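Local coordinates for conserved hypothetical protein (Nitrosomonas europaea, PDB 1XFS), which is of unknown function but belongs to the AHA1 family of Bet v 1-like proteins, named after the activator of the Hsp90 ATPase, at residues Leu12-Glu17 and Gly148-Trp153; Arg16-Pro21 and Thr155-Leu160; Ala116-Gln121 and Tyr129-Met134. All blocks are in the same frame, centred on the assembly; numbering follows the deposited sequence.

Contact 1: residues Leu12-Glu17 and Gly148-Trp153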
loop_
_atom_site.group_PDB
_atom_site.type_symbol
_atom_site.label_atom_id
_atom_site.label_comp_id
_atom_site.label_asym_id
_atom_site.label_seq_id
_atom_site.Cartn_x
_atom_site.Cartn_y
_atom_site.Cartn_z
ATOM N N LEU A 12 15.639 7.225 -3.364
ATOM C CA LEU A 12 16.249 8.545 -3.393
ATOM C C LEU A 12 15.843 9.215 -2.085
ATOM O O LEU A 12 14.673 9.166 -1.695
ATOM C CB LEU A 12 15.751 9.350 -4.594
ATOM C CG LEU A 12 16.172 8.811 -5.969
ATOM C CD1 LEU A 12 15.557 9.673 -7.066
ATOM C CD2 LEU A 12 17.696 8.802 -6.085
HETATM N N MSE A 13 16.804 9.826 -1.397
HETATM C CA MSE A 13 16.508 10.470 -0.121
HETATM C C MSE A 13 16.870 11.952 -0.098
HETATM O O MSE A 13 17.740 12.406 -0.842
HETATM C CB MSE A 13 17.245 9.747 1.012
HETATM C CG MSE A 13 16.857 10.217 2.411
HETATM SE SE MSE A 13 17.728 9.246 3.842
HETATM C CE MSE A 13 19.198 10.456 4.174
ATOM N N LEU A 14 16.186 12.698 0.763
ATOM C CA LEU A 14 16.417 14.128 0.923
ATOM C C LEU A 14 16.229 14.502 2.390
ATOM O O LEU A 14 15.199 14.193 2.981
ATOM C CB LEU A 14 15.434 14.921 0.055
ATOM C CG LEU A 14 15.543 16.447 0.055
ATOM C CD1 LEU A 14 16.903 16.877 -0.476
ATOM C CD2 LEU A 14 14.435 17.031 -0.806
ATOM N N LYS A 15 17.225 15.154 2.983
ATOM C CA LYS A 15 17.123 15.561 4.383
ATOM C C LYS A 15 17.259 17.077 4.495
ATOM O O LYS A 15 18.162 17.668 3.906
ATOM C CB LYS A 15 18.208 14.885 5.229
ATOM C CG LYS A 15 18.028 15.095 6.733
ATOM C CD LYS A 15 19.101 14.384 7.550
ATOM C CE LYS A 15 20.460 15.046 7.389
ATOM N NZ LYS A 15 20.441 16.456 7.869
ATOM N N ARG A 16 16.362 17.699 5.252
ATOM C CA ARG A 16 16.385 19.145 5.420
ATOM C C ARG A 16 16.032 19.554 6.845
ATOM O O ARG A 16 15.389 18.800 7.576
ATOM C CB ARG A 16 15.401 19.799 4.442
ATOM C CG ARG A 16 15.804 19.678 2.971
ATOM C CD ARG A 16 16.897 20.677 2.626
ATOM N NE ARG A 16 16.384 22.041 2.709
ATOM C CZ ARG A 16 15.677 22.631 1.748
ATOM N NH1 ARG A 16 15.411 21.979 0.624
ATOM N NH2 ARG A 16 15.217 23.861 1.920
ATOM N N GLU A 17 16.469 20.744 7.241
ATOM C CA GLU A 17 16.175 21.263 8.574
ATOM C C GLU A 17 15.313 22.508 8.393
ATOM O O GLU A 17 15.728 23.459 7.735
ATOM C CB GLU A 17 17.471 21.641 9.301
ATOM C CG GLU A 17 18.462 20.499 9.478
ATOM C CD GLU A 17 18.017 19.478 10.511
ATOM O OE1 GLU A 17 18.701 18.443 10.652
ATOM O OE2 GLU A 17 16.994 19.711 11.187
ATOM N N GLY A 148 14.736 15.434 -12.288
ATOM C CA GLY A 148 14.941 16.558 -11.393
ATOM C C GLY A 148 14.392 16.332 -9.997
ATOM O O GLY A 148 13.841 17.248 -9.386
ATOM N N PHE A 149 14.546 15.114 -9.486
ATOM C CA PHE A 149 14.056 14.783 -8.153
ATOM C C PHE A 149 14.703 15.627 -7.060
ATOM O O PHE A 149 14.012 16.307 -6.302
ATOM C CB PHE A 149 14.287 13.295 -7.856
ATOM C CG PHE A 149 14.109 12.930 -6.405
ATOM C CD1 PHE A 149 15.184 12.984 -5.521
ATOM C CD2 PHE A 149 12.858 12.563 -5.917
ATOM C CE1 PHE A 149 15.019 12.679 -4.171
ATOM C CE2 PHE A 149 12.681 12.255 -4.568
ATOM C CZ PHE A 149 13.763 12.314 -3.692
ATOM N N HIS A 150 16.028 15.581 -6.979
ATOM C CA HIS A 150 16.745 16.333 -5.958
ATOM C C HIS A 150 16.418 17.822 -5.993
ATOM O O HIS A 150 16.056 18.402 -4.970
ATOM C CB HIS A 150 18.254 16.116 -6.101
ATOM C CG HIS A 150 19.063 16.793 -5.039
ATOM N ND1 HIS A 150 19.313 18.149 -5.044
ATOM C CD2 HIS A 150 19.663 16.305 -3.927
ATOM C CE1 HIS A 150 20.032 18.466 -3.982
ATOM N NE2 HIS A 150 20.257 17.365 -3.288
ATOM N N GLU A 151 16.539 18.442 -7.163
ATOM C CA GLU A 151 16.246 19.867 -7.292
ATOM C C GLU A 151 14.772 20.151 -7.034
ATOM O O GLU A 151 14.427 21.052 -6.268
ATOM C CB GLU A 151 16.609 20.376 -8.690
ATOM C CG GLU A 151 16.350 21.869 -8.877
ATOM C CD GLU A 151 16.546 22.331 -10.310
ATOM O OE1 GLU A 151 16.428 23.550 -10.563
ATOM O OE2 GLU A 151 16.811 21.476 -11.183
ATOM N N GLY A 152 13.912 19.378 -7.689
ATOM C CA GLY A 152 12.480 19.556 -7.540
ATOM C C GLY A 152 12.004 19.435 -6.111
ATOM O O GLY A 152 11.388 20.357 -5.579
ATOM N N TRP A 153 12.278 18.295 -5.488
ATOM C CA TRP A 153 11.870 18.072 -4.108
ATOM C C TRP A 153 12.524 19.090 -3.182
ATOM O O TRP A 153 11.895 19.576 -2.243
ATOM C CB TRP A 153 12.221 16.645 -3.678
ATOM C CG TRP A 153 11.231 15.624 -4.176
ATOM C CD1 TRP A 153 10.825 15.433 -5.467
ATOM C CD2 TRP A 153 10.511 14.667 -3.385
ATOM N NE1 TRP A 153 9.898 14.422 -5.529
ATOM C CE2 TRP A 153 9.687 13.933 -4.266
ATOM C CE3 TRP A 153 10.482 14.361 -2.017
ATOM C CZ2 TRP A 153 8.842 12.908 -3.825
ATOM C CZ3 TRP A 153 9.641 13.341 -1.578
ATOM C CH2 TRP A 153 8.833 12.627 -2.482
#

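Contact 2: residues Arg16-Pro21 and Thr155-Leu160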
loop_
_atom_site.group_PDB
_atom_site.type_symbol
_atom_site.label_atom_id
_atom_site.label_comp_id
_atom_site.label_asym_id
_atom_site.label_seq_id
_atom_site.Cartn_x
_atom_site.Cartn_y
_atom_site.Cartn_z
ATOM N N ARG A 16 16.362 17.699 5.252
ATOM C CA ARG A 16 16.385 19.145 5.420
ATOM C C ARG A 16 16.032 19.554 6.845
ATOM O O ARG A 16 15.389 18.800 7.576
ATOM C CB ARG A 16 15.401 19.799 4.442
ATOM C CG ARG A 16 15.804 19.678 2.971
ATOM C CD ARG A 16 16.897 20.677 2.626
ATOM N NE ARG A 16 16.384 22.041 2.709
ATOM C CZ ARG A 16 15.677 22.631 1.748
ATOM N NH1 ARG A 16 15.411 21.979 0.624
ATOM N NH2 ARG A 16 15.217 23.861 1.920
ATOM N N GLU A 17 16.469 20.744 7.241
ATOM C CA GLU A 17 16.175 21.263 8.574
ATOM C C GLU A 17 15.313 22.508 8.393
ATOM O O GLU A 17 15.728 23.459 7.735
ATOM C CB GLU A 17 17.471 21.641 9.301
ATOM C CG GLU A 17 18.462 20.499 9.478
ATOM C CD GLU A 17 18.017 19.478 10.511
ATOM O OE1 GLU A 17 18.701 18.443 10.652
ATOM O OE2 GLU A 17 16.994 19.711 11.187
ATOM N N LEU A 18 14.110 22.499 8.960
ATOM C CA LEU A 18 13.214 23.647 8.851
ATOM C C LEU A 18 13.067 24.336 10.200
ATOM O O LEU A 18 12.869 23.677 11.218
ATOM C CB LEU A 18 11.828 23.221 8.355
ATOM C CG LEU A 18 11.706 22.643 6.943
ATOM C CD1 LEU A 18 12.195 21.207 6.937
ATOM C CD2 LEU A 18 10.253 22.704 6.492
ATOM N N ALA A 19 13.159 25.664 10.200
ATOM C CA ALA A 19 13.038 26.441 11.430
ATOM C C ALA A 19 11.568 26.697 11.747
ATOM O O ALA A 19 11.133 27.841 11.897
ATOM C CB ALA A 19 13.787 27.759 11.285
ATOM N N VAL A 20 10.817 25.606 11.851
ATOM C CA VAL A 20 9.395 25.641 12.135
ATOM C C VAL A 20 9.078 24.442 13.022
ATOM O O VAL A 20 9.685 23.382 12.878
ATOM C CB VAL A 20 8.581 25.535 10.819
ATOM C CG1 VAL A 20 7.104 25.378 11.112
ATOM C CG2 VAL A 20 8.830 26.770 9.964
ATOM N N PRO A 21 8.142 24.601 13.971
ATOM C CA PRO A 21 7.756 23.512 14.878
ATOM C C PRO A 21 7.113 22.345 14.125
ATOM O O PRO A 21 6.501 22.538 13.077
ATOM C CB PRO A 21 6.788 24.197 15.842
ATOM C CG PRO A 21 6.160 25.241 14.977
ATOM C CD PRO A 21 7.354 25.812 14.257
ATOM N N THR A 155 13.302 22.132 -3.840
ATOM C CA THR A 155 12.591 23.388 -4.009
ATOM C C THR A 155 11.252 23.379 -3.277
ATOM O O THR A 155 10.849 24.389 -2.691
ATOM C CB THR A 155 12.351 23.692 -5.509
ATOM O OG1 THR A 155 13.609 23.932 -6.151
ATOM C CG2 THR A 155 11.463 24.918 -5.682
ATOM N N THR A 156 10.558 22.244 -3.297
ATOM C CA THR A 156 9.268 22.180 -2.621
ATOM C C THR A 156 9.425 22.358 -1.118
ATOM O O THR A 156 8.599 23.005 -0.485
ATOM C CB THR A 156 8.508 20.846 -2.916
ATOM O OG1 THR A 156 9.201 19.740 -2.326
ATOM C CG2 THR A 156 8.389 20.628 -4.415
ATOM N N ILE A 157 10.490 21.804 -0.550
ATOM C CA ILE A 157 10.712 21.937 0.883
ATOM C C ILE A 157 10.994 23.398 1.226
ATOM O O ILE A 157 10.565 23.894 2.265
ATOM C CB ILE A 157 11.890 21.054 1.357
ATOM C CG1 ILE A 157 11.653 19.602 0.933
ATOM C CG2 ILE A 157 12.032 21.136 2.869
ATOM C CD1 ILE A 157 10.321 19.036 1.381
ATOM N N THR A 158 11.707 24.093 0.346
ATOM C CA THR A 158 12.012 25.500 0.581
ATOM C C THR A 158 10.716 26.308 0.555
ATOM O O THR A 158 10.519 27.211 1.366
ATOM C CB THR A 158 12.996 26.039 -0.480
ATOM O OG1 THR A 158 14.251 25.361 -0.340
ATOM C CG2 THR A 158 13.217 27.541 -0.309
ATOM N N GLN A 159 9.825 25.969 -0.373
ATOM C CA GLN A 159 8.542 26.649 -0.479
ATOM C C GLN A 159 7.697 26.369 0.756
ATOM O O GLN A 159 6.954 27.230 1.230
ATOM C CB GLN A 159 7.806 26.182 -1.738
ATOM C CG GLN A 159 8.530 26.566 -3.017
ATOM C CD GLN A 159 7.886 26.008 -4.274
ATOM O OE1 GLN A 159 8.309 26.323 -5.386
ATOM N NE2 GLN A 159 6.865 25.174 -4.105
ATOM N N LEU A 160 7.813 25.152 1.279
ATOM C CA LEU A 160 7.062 24.767 2.469
ATOM C C LEU A 160 7.482 25.613 3.669
ATOM O O LEU A 160 6.639 26.203 4.355
ATOM C CB LEU A 160 7.294 23.287 2.785
ATOM C CG LEU A 160 6.702 22.757 4.093
ATOM C CD1 LEU A 160 5.197 22.997 4.118
ATOM C CD2 LEU A 160 7.001 21.265 4.224
#

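Contact 3: residues Ala116-Gln121 and Tyr129-Met134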
loop_
_atom_site.group_PDB
_atom_site.type_symbol
_atom_site.label_atom_id
_atom_site.label_comp_id
_atom_site.label_asym_id
_atom_site.label_seq_id
_atom_site.Cartn_x
_atom_site.Cartn_y
_atom_site.Cartn_z
ATOM N N ALA A 116 6.319 7.304 -1.136
ATOM C CA ALA A 116 7.029 8.350 -0.427
ATOM C C ALA A 116 6.906 8.127 1.066
ATOM O O ALA A 116 5.821 7.851 1.578
ATOM C CB ALA A 116 6.438 9.705 -0.801
ATOM N N VAL A 117 8.031 8.220 1.757
ATOM C CA VAL A 117 8.040 8.074 3.196
ATOM C C VAL A 117 8.596 9.386 3.720
ATOM O O VAL A 117 9.705 9.787 3.366
ATOM C CB VAL A 117 8.933 6.902 3.653
ATOM C CG1 VAL A 117 9.007 6.879 5.181
ATOM C CG2 VAL A 117 8.372 5.585 3.138
ATOM N N ILE A 118 7.803 10.067 4.534
ATOM C CA ILE A 118 8.207 11.341 5.101
ATOM C C ILE A 118 8.322 11.178 6.608
ATOM O O ILE A 118 7.362 10.788 7.260
ATOM C CB ILE A 118 7.166 12.443 4.810
ATOM C CG1 ILE A 118 6.945 12.580 3.306
ATOM C CG2 ILE A 118 7.621 13.755 5.424
ATOM C CD1 ILE A 118 8.211 12.824 2.507
ATOM N N GLU A 119 9.498 11.455 7.160
ATOM C CA GLU A 119 9.686 11.333 8.598
ATOM C C GLU A 119 10.039 12.679 9.207
ATOM O O GLU A 119 10.848 13.418 8.656
ATOM C CB GLU A 119 10.779 10.309 8.915
ATOM C CG GLU A 119 10.418 8.891 8.521
ATOM C CD GLU A 119 11.436 7.875 8.993
ATOM O OE1 GLU A 119 11.194 6.662 8.807
ATOM O OE2 GLU A 119 12.479 8.286 9.546
ATOM N N LEU A 120 9.424 12.994 10.342
ATOM C CA LEU A 120 9.681 14.262 11.017
ATOM C C LEU A 120 10.249 14.024 12.406
ATOM O O LEU A 120 9.902 13.053 13.084
ATOM C CB LEU A 120 8.395 15.074 11.155
ATOM C CG LEU A 120 7.615 15.428 9.893
ATOM C CD1 LEU A 120 6.360 16.187 10.288
ATOM C CD2 LEU A 120 8.483 16.272 8.964
ATOM N N GLN A 121 11.122 14.924 12.830
ATOM C CA GLN A 121 11.722 14.813 14.144
ATOM C C GLN A 121 11.919 16.216 14.686
ATOM O O GLN A 121 12.581 17.041 14.065
ATOM C CB GLN A 121 13.061 14.082 14.046
ATOM C CG GLN A 121 13.759 13.839 15.377
ATOM C CD GLN A 121 15.046 13.046 15.213
ATOM O OE1 GLN A 121 15.023 11.886 14.794
ATOM N NE2 GLN A 121 16.175 13.672 15.534
ATOM N N TYR A 129 13.394 17.250 8.644
ATOM C CA TYR A 129 12.561 16.643 7.612
ATOM C C TYR A 129 13.352 15.672 6.757
ATOM O O TYR A 129 14.383 16.027 6.191
ATOM C CB TYR A 129 11.961 17.743 6.723
ATOM C CG TYR A 129 11.260 17.247 5.471
ATOM C CD1 TYR A 129 11.985 16.883 4.336
ATOM C CD2 TYR A 129 9.873 17.129 5.427
ATOM C CE1 TYR A 129 11.347 16.409 3.190
ATOM C CE2 TYR A 129 9.223 16.656 4.283
ATOM C CZ TYR A 129 9.966 16.298 3.171
ATOM O OH TYR A 129 9.338 15.816 2.044
ATOM N N THR A 130 12.865 14.441 6.660
ATOM C CA THR A 130 13.534 13.437 5.854
ATOM C C THR A 130 12.509 12.845 4.886
ATOM O O THR A 130 11.450 12.380 5.304
ATOM C CB THR A 130 14.136 12.327 6.753
ATOM O OG1 THR A 130 15.087 12.909 7.656
ATOM C CG2 THR A 130 14.837 11.273 5.914
ATOM N N ALA A 131 12.813 12.895 3.593
ATOM C CA ALA A 131 11.908 12.359 2.578
ATOM C C ALA A 131 12.613 11.309 1.729
ATOM O O ALA A 131 13.714 11.539 1.229
ATOM C CB ALA A 131 11.385 13.487 1.682
ATOM N N CYS A 132 11.979 10.152 1.577
ATOM C CA CYS A 132 12.542 9.071 0.778
ATOM C C CYS A 132 11.513 8.644 -0.253
ATOM O O CYS A 132 10.348 8.419 0.079
ATOM C CB CYS A 132 12.909 7.865 1.658
ATOM S SG CYS A 132 13.515 6.408 0.735
ATOM N N ALA A 133 11.947 8.560 -1.505
ATOM C CA ALA A 133 11.076 8.133 -2.589
ATOM C C ALA A 133 11.543 6.742 -2.982
ATOM O O ALA A 133 12.692 6.558 -3.400
ATOM C CB ALA A 133 11.180 9.091 -3.775
HETATM N N MSE A 134 10.652 5.764 -2.821
HETATM C CA MSE A 134 10.952 4.365 -3.127
HETATM C C MSE A 134 10.464 4.001 -4.524
HETATM O O MSE A 134 9.324 4.286 -4.882
HETATM C CB MSE A 134 10.272 3.446 -2.106
HETATM C CG MSE A 134 10.622 3.731 -0.665
HETATM SE SE MSE A 134 9.529 2.626 0.510
HETATM C CE MSE A 134 10.542 1.031 0.395
HETATM O O HOH W 1 12.115 9.726 5.024
HETATM O O HOH W 2 13.543 13.384 10.059
#

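Contact 1: residues Leu12-Glu17 and Gly148-Trp153
Leu12 and Phe149 meet where the first strand of this Bet v 1-like (helix-grip) fold passes the start of the long C-terminal helix. The axes of strand 12-17 and helix 149-153 approach to 9.4 Å, and no hydrogen bond links the two segments; apolar side chains do the joining. CB of Leu12 sits over one face of the Phe149 ring in a CH-pi contact, 3.8 Å from the ring centroid and displaced toward the rim, with CE1 of Phe149 just 3.4 Å from Leu12 CB. With CG of Leu12 beside its own backbone N (chi1 -66°), CD1 continues along the same ring and meets Phe149 CG at 3.6 Å, so the leucine lies alongside the aromatic group instead of poking it end-on. Phe149 reaches the strand because its CG stands opposite the backbone N (chi1 167°). Its CE2 is centred over the Trp153 indole, 3.4 Å above that plane, while His144 packs edge-to-face against Phe149. Replacing Phe149 by an alanine would probably open a gap between strand and helix, uncovering Leu12 and leaving the indole of Trp153 free to shift. Two glycines shape the helix start. Gly148 takes a positive phi in the Schellman motif that follows the preceding helix and stands at the N-cap position of the next one, its O accepting from Gly152 N; a CB on Gly152 would collide with that same Gly148 O. Farther along the strand, Leu14 lays its methyl CD2 across the first helical turn, 3.6 Å from Trp153 CB, while CD1 of Leu14 comes within 4.4 Å of His150 NE2.

Contact 2: residues Arg16-Pro21 and Thr155-Leu160
Arg16 curls back on itself through two like-handed bends (chi2 -78°, chi3 -67°), which swing its guanidinium along helix 155-160 and bring it to Ile157 and Thr158. Thr158 sets its OG1 beside its own backbone N, and there the hydroxyl meets the edge of the guanidinium: Arg16 NH2 donates to Thr158 OG1 at 2.9 Å with an N-H...O angle of 161°, the oxygen lying close to the guanidinium plane. NH1 of the same arginine bonds to Gly154 O, a carbonyl that also pairs with Thr158 OG1, so the planar group is held by two neighbouring oxygens of the helix, which probably limits its rotation. One face of it is covered by Ile157, whose CG2 stands 4.1 Å above the plane and over its centre. The bent arginine wraps this methyl, since Ile157 CG2 is also 4.0 Å from Arg16 CB, while Ile157 CB packs 3.7 Å from Arg16 NH1. Here strand 16-18 and the C-terminal helix of the helix-grip fold run nearly parallel, their axes 9.7 Å apart, with the helix laid on the concave side of the sheet. Leu18, two residues on and facing the same way, crosses Ile157 at about a right angle, CD1 of Leu18 lying 4.1 Å from Ile157 CG2. Its other methyl, CD2, meets Leu160 CD2 at 4.2 Å. Tyr129 of the adjacent strand touches both Leu18 and Ile157. Beyond Leu18 the chain leaves the sheet through an inverse gamma turn centred on Ala19, marked by a weak Val20 N to Leu18 O bond. Ala19 N is taken up by Glu161 OE1 of the helix, and Pro21 then occupies the N-cap of helix 22-30.

Contact 3: residues Ala116-Gln121 and Tyr129-Met134
Val117 and Cys132 form a hydrogen-bonded pair of the antiparallel hairpin 115-122/127-134, each giving its N-H to the other's O, with Val117 N to Cys132 O at 2.9 Å and 166°. The next such pair repeats this: Glu119 N reaches Thr130 O at 2.8 Å, nearly straight at 170°, and Thr130 N returns to Glu119 O at 3.0 Å. Between them, the non-hydrogen-bonded pair Ile118 and Ala131 turns its polar backbone outward, Ile118 to Leu86 of strand 85-89 and Ala131 to Leu14 of strand 11-18. Each of the four inward carbonyls takes one N-H, and three of them also accept from a water. One water donates to Val117 O at 2.9 Å and, weakly, to Thr130 O; a second donates to Glu119 O and shares a hydrogen bond with Thr130 OG1, 2.9 Å away. The CA-H groups of Ile118 and Ala131 add contacts to Thr130 O and Val117 O. The sheet face carrying Ile118, Leu120, Tyr129 and Ala131 is largely apolar, the hydroxyl of Tyr129 lying among it. Ile118 crosses Tyr129 obliquely, its CG2 3.5 Å from Tyr129 CE2, and its CG1, set beside the backbone N (chi1 -57°), carries CD1 to a tight 3.3 Å from Ala131 CB. Trp153 of the C-terminal helix covers this face at Ala131. The chemistry thus implies two unlike faces on one hairpin: one mostly hydrocarbon, packed under the helix, and a mixed one of Val117, Cys132, Glu119 and Thr130, where water adds a second donor to three carbonyls.

In the fold
From the N terminus, strand 11-18 supplies the first half of both contact 1 and contact 2, and the chain comes back to it first with strand 127-134 and then, near its end, with helix 149-167. Contact 1 closes a loop of 130 residues; contact 2 begins slightly later and ends later, so the two overlap and cross instead of nesting. Contact 3, a hairpin closed by a short turn, nests inside both. Strand 127-134 lies next to strand 11-18, with Tyr129 N bonded to Arg16 O, and thereby joins the hairpin to the first strand. Phe149 packing on Ala133 then binds the start of the helix to this part of the sheet.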